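Long-range contact in RavA (Legionella pneumophila str. Paris, PDB 6WO6), which is an effector of Legionella pneumophila, probably delivered into host cells during infection, and of unknown molecular activity: residues Phe279-Pro292 with Ser318-Glu330. The protein carries 2 engineered substitutions. Numbering follows the deposited sequence.
Sequences FSVDLCLEFAILFP and SRKLEMINGAAHE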
# COMPACT_ATOMS: atom_id res chain seq x y z
N PHE A 279 -37.08 8.88 -0.16
CA PHE A 279 -36.85 8.97 1.28
C PHE A 279 -36.56 7.59 1.86
O PHE A 279 -37.22 6.61 1.51
CB PHE A 279 -38.05 9.59 1.99
CG PHE A 279 -37.85 9.76 3.47
CD1 PHE A 279 -37.14 10.84 3.97
CD2 PHE A 279 -38.36 8.83 4.37
CE1 PHE A 279 -36.94 11.00 5.33
CE2 PHE A 279 -38.17 8.99 5.74
CZ PHE A 279 -37.46 10.07 6.22
N SER A 280 -35.57 7.53 2.74
CA SER A 280 -35.18 6.29 3.39
C SER A 280 -34.70 6.61 4.79
O SER A 280 -33.79 7.43 4.96
CB SER A 280 -34.08 5.57 2.60
OG SER A 280 -33.61 4.44 3.29
N VAL A 281 -35.32 5.99 5.80
CA VAL A 281 -34.83 6.14 7.16
C VAL A 281 -33.45 5.52 7.30
O VAL A 281 -32.58 6.06 8.00
CB VAL A 281 -35.83 5.53 8.16
CG1 VAL A 281 -35.33 5.70 9.59
CG2 VAL A 281 -37.20 6.17 8.00
N ASP A 282 -33.22 4.39 6.63
CA ASP A 282 -31.90 3.76 6.65
C ASP A 282 -30.83 4.70 6.12
O ASP A 282 -29.73 4.79 6.68
CB ASP A 282 -31.93 2.46 5.83
CG ASP A 282 -32.96 1.47 6.34
OD1 ASP A 282 -33.10 1.34 7.58
OD2 ASP A 282 -33.63 0.82 5.51
N LEU A 283 -31.12 5.41 5.03
CA LEU A 283 -30.15 6.33 4.45
C LEU A 283 -29.88 7.51 5.37
O LEU A 283 -28.73 7.92 5.55
CB LEU A 283 -30.63 6.80 3.08
CG LEU A 283 -29.72 7.78 2.34
CD1 LEU A 283 -28.34 7.17 2.16
CD2 LEU A 283 -30.31 8.15 0.99
N CYS A 284 -30.93 8.08 5.97
CA CYS A 284 -30.74 9.18 6.91
C CYS A 284 -29.91 8.75 8.11
O CYS A 284 -29.06 9.50 8.59
CB CYS A 284 -32.09 9.74 7.35
SG CYS A 284 -33.04 10.57 6.05
N LEU A 285 -30.15 7.53 8.61
CA LEU A 285 -29.38 7.04 9.75
C LEU A 285 -27.93 6.78 9.36
O LEU A 285 -27.01 7.09 10.13
CB LEU A 285 -30.01 5.76 10.30
CG LEU A 285 -31.38 5.84 10.97
CD1 LEU A 285 -31.85 4.45 11.38
CD2 LEU A 285 -31.34 6.77 12.17
N GLU A 286 -27.70 6.23 8.16
CA GLU A 286 -26.34 5.92 7.72
C GLU A 286 -25.48 7.17 7.67
O GLU A 286 -24.26 7.09 7.87
CB GLU A 286 -26.38 5.24 6.36
CG GLU A 286 -25.05 4.64 5.91
CD GLU A 286 -25.15 3.95 4.56
OE1 GLU A 286 -26.11 4.23 3.81
OE2 GLU A 286 -24.26 3.13 4.24
N PHE A 287 -26.08 8.33 7.41
CA PHE A 287 -25.38 9.60 7.27
C PHE A 287 -25.97 10.64 8.21
O PHE A 287 -26.11 11.82 7.86
CB PHE A 287 -25.43 10.08 5.82
CG PHE A 287 -24.82 9.12 4.85
CD1 PHE A 287 -23.58 8.55 5.11
CD2 PHE A 287 -25.48 8.77 3.68
CE1 PHE A 287 -23.01 7.65 4.21
CE2 PHE A 287 -24.92 7.88 2.78
CZ PHE A 287 -23.68 7.32 3.05
N ALA A 288 -26.29 10.22 9.44
CA ALA A 288 -26.96 11.11 10.39
C ALA A 288 -26.12 12.34 10.72
O ALA A 288 -26.68 13.39 11.05
CB ALA A 288 -27.31 10.34 11.66
N ILE A 289 -24.79 12.22 10.63
CA ILE A 289 -23.90 13.33 10.94
C ILE A 289 -24.23 14.57 10.13
O ILE A 289 -23.90 15.69 10.54
CB ILE A 289 -22.43 12.90 10.73
CG1 ILE A 289 -21.47 13.90 11.36
CG2 ILE A 289 -22.13 12.72 9.25
CD1 ILE A 289 -20.01 13.53 11.18
N LEU A 290 -24.89 14.41 8.98
CA LEU A 290 -25.22 15.55 8.14
C LEU A 290 -26.26 16.47 8.79
O LEU A 290 -26.27 17.67 8.51
CB LEU A 290 -25.74 15.07 6.79
CG LEU A 290 -24.69 14.63 5.76
CD1 LEU A 290 -25.36 14.00 4.55
CD2 LEU A 290 -23.87 15.83 5.35
N PHE A 291 -27.13 15.93 9.65
CA PHE A 291 -28.36 16.65 9.98
C PHE A 291 -28.20 17.79 10.99
O PHE A 291 -28.75 18.87 10.75
CB PHE A 291 -29.42 15.66 10.45
CG PHE A 291 -30.04 14.88 9.33
CD1 PHE A 291 -29.41 13.76 8.82
CD2 PHE A 291 -31.24 15.28 8.78
CE1 PHE A 291 -29.97 13.04 7.78
CE2 PHE A 291 -31.81 14.56 7.74
CZ PHE A 291 -31.18 13.45 7.24
N PRO A 292 -27.51 17.60 12.13
CA PRO A 292 -27.42 18.72 13.09
C PRO A 292 -26.83 19.99 12.50
O PRO A 292 -27.31 21.09 12.81
CB PRO A 292 -26.54 18.15 14.21
CG PRO A 292 -26.77 16.68 14.14
CD PRO A 292 -26.89 16.38 12.67
N SER A 318 -41.73 14.19 13.22
CA SER A 318 -40.94 14.60 14.37
C SER A 318 -40.24 13.41 15.02
O SER A 318 -39.09 13.52 15.47
CB SER A 318 -41.82 15.34 15.38
OG SER A 318 -43.05 14.67 15.55
N ARG A 319 -40.91 12.26 15.07
CA ARG A 319 -40.28 11.04 15.58
C ARG A 319 -39.05 10.67 14.76
O ARG A 319 -37.98 10.39 15.32
CB ARG A 319 -41.30 9.90 15.57
CG ARG A 319 -41.35 9.07 16.84
CD ARG A 319 -42.77 8.55 17.05
NE ARG A 319 -43.30 7.92 15.85
CZ ARG A 319 -44.59 7.87 15.54
NH1 ARG A 319 -45.49 8.43 16.34
NH2 ARG A 319 -44.99 7.28 14.42
N LYS A 320 -39.19 10.67 13.43
CA LYS A 320 -38.07 10.33 12.57
C LYS A 320 -36.92 11.33 12.75
O LYS A 320 -35.75 10.93 12.77
CB LYS A 320 -38.51 10.28 11.11
CG LYS A 320 -39.37 9.07 10.79
CD LYS A 320 -39.90 9.13 9.36
CE LYS A 320 -40.86 7.99 9.08
NZ LYS A 320 -41.40 8.05 7.69
N LEU A 321 -37.23 12.60 12.93
CA LEU A 321 -36.12 13.57 13.03
C LEU A 321 -35.38 13.40 14.35
O LEU A 321 -34.18 13.64 14.37
CB LEU A 321 -36.71 14.97 12.91
CG LEU A 321 -37.07 15.40 11.49
CD1 LEU A 321 -37.42 16.87 11.45
CD2 LEU A 321 -35.92 15.10 10.55
N GLU A 322 -36.07 13.03 15.41
CA GLU A 322 -35.45 12.91 16.74
C GLU A 322 -34.59 11.65 16.77
O GLU A 322 -33.56 11.65 17.43
CB GLU A 322 -36.54 12.87 17.81
CG GLU A 322 -36.04 12.55 19.20
CD GLU A 322 -37.01 11.75 20.05
OE1 GLU A 322 -37.36 10.62 19.66
OE2 GLU A 322 -37.42 12.26 21.11
N MET A 323 -35.04 10.62 16.07
CA MET A 323 -34.25 9.38 15.95
C MET A 323 -33.01 9.65 15.11
O MET A 323 -31.95 9.19 15.48
CB MET A 323 -35.07 8.30 15.27
CG MET A 323 -34.24 7.34 14.49
SD MET A 323 -35.06 5.77 14.54
CE MET A 323 -35.17 5.53 16.30
N ILE A 324 -33.17 10.36 13.99
CA ILE A 324 -32.00 10.66 13.18
C ILE A 324 -31.00 11.49 13.97
O ILE A 324 -29.79 11.26 13.90
CB ILE A 324 -32.42 11.38 11.88
CG1 ILE A 324 -33.20 10.43 10.97
CG2 ILE A 324 -31.21 11.94 11.17
CD1 ILE A 324 -34.03 11.14 9.94
N ASN A 325 -31.49 12.46 14.75
CA ASN A 325 -30.59 13.26 15.57
C ASN A 325 -29.93 12.41 16.65
O ASN A 325 -28.77 12.64 17.01
CB ASN A 325 -31.35 14.44 16.19
CG ASN A 325 -30.61 15.75 16.03
OD1 ASN A 325 -30.74 16.43 15.02
ND2 ASN A 325 -29.82 16.11 17.05
N GLY A 326 -30.66 11.43 17.19
CA GLY A 326 -30.06 10.52 18.15
C GLY A 326 -29.00 9.62 17.54
O GLY A 326 -28.03 9.26 18.22
N ALA A 327 -29.16 9.25 16.27
CA ALA A 327 -28.12 8.48 15.59
C ALA A 327 -26.86 9.30 15.39
O ALA A 327 -25.75 8.75 15.37
CB ALA A 327 -28.64 7.96 14.25
N ALA A 328 -27.00 10.61 15.23
CA ALA A 328 -25.85 11.51 15.31
C ALA A 328 -25.36 11.56 16.76
O ALA A 328 -25.96 10.98 17.67
CB ALA A 328 -26.22 12.89 14.79
N HIS A 329 -24.26 12.27 16.97
CA HIS A 329 -23.55 12.23 18.25
C HIS A 329 -23.19 10.79 18.61
O HIS A 329 -23.28 10.37 19.76
CB HIS A 329 -24.35 12.89 19.38
CG HIS A 329 -25.12 14.10 18.95
ND1 HIS A 329 -26.49 14.10 18.80
CD2 HIS A 329 -24.71 15.35 18.65
CE1 HIS A 329 -26.89 15.30 18.42
NE2 HIS A 329 -25.82 16.08 18.32
N GLU A 330 -22.79 10.03 17.60
CA GLU A 330 -22.41 8.63 17.76
C GLU A 330 -21.44 8.23 16.65
O GLU A 330 -21.33 8.93 15.64
CB GLU A 330 -23.64 7.72 17.74
CG GLU A 330 -24.01 7.13 19.09
CD GLU A 330 -25.12 6.09 18.98
OE1 GLU A 330 -25.70 5.94 17.89
OE2 GLU A 330 -25.41 5.42 20.00
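F279 meets the extended side chain of K320 obliquely, its CE2 3.9 Å from NZ; the long methylene chain suits this place, since its CD and NZ lie beside the CE2 and CZ corner of the ring while NZ also forms a salt bridge with D316. S280 N-caps helix 281-286, its small hydroxyl accepting from the backbone N of L283. One turn into that helix C284, a small buried residue, packs its CB against CD1 of I324 at 3.5 Å. L285 has CG anti to its carbonyl carbon (chi1 -67°), which lets CD2 reach A327 CB at 3.6 Å and the CG of M323. Helices 281-286 and 318-327 run in roughly the same direction, their axes 34° apart and 9.2 Å at closest approach; the contact packs the C-terminal helix, 311-327, back against this earlier helix in an elongated, strandless chain. A288 follows in a type I turn, F287 to L290, and its methyl is small enough to sit 3.5 Å from the backbone O of I324 and also touch A327 CB. CG2 of I324 lies over one face of the F291 ring, 3.7 Å from its centroid, in a CH-pi contact; the beta-branch of isoleucine thus serves the phenylalanine while CD1 serves C284. P292 sets CG of its compact, apolar ring against the small methyl of A328, CB at 3.9 Å.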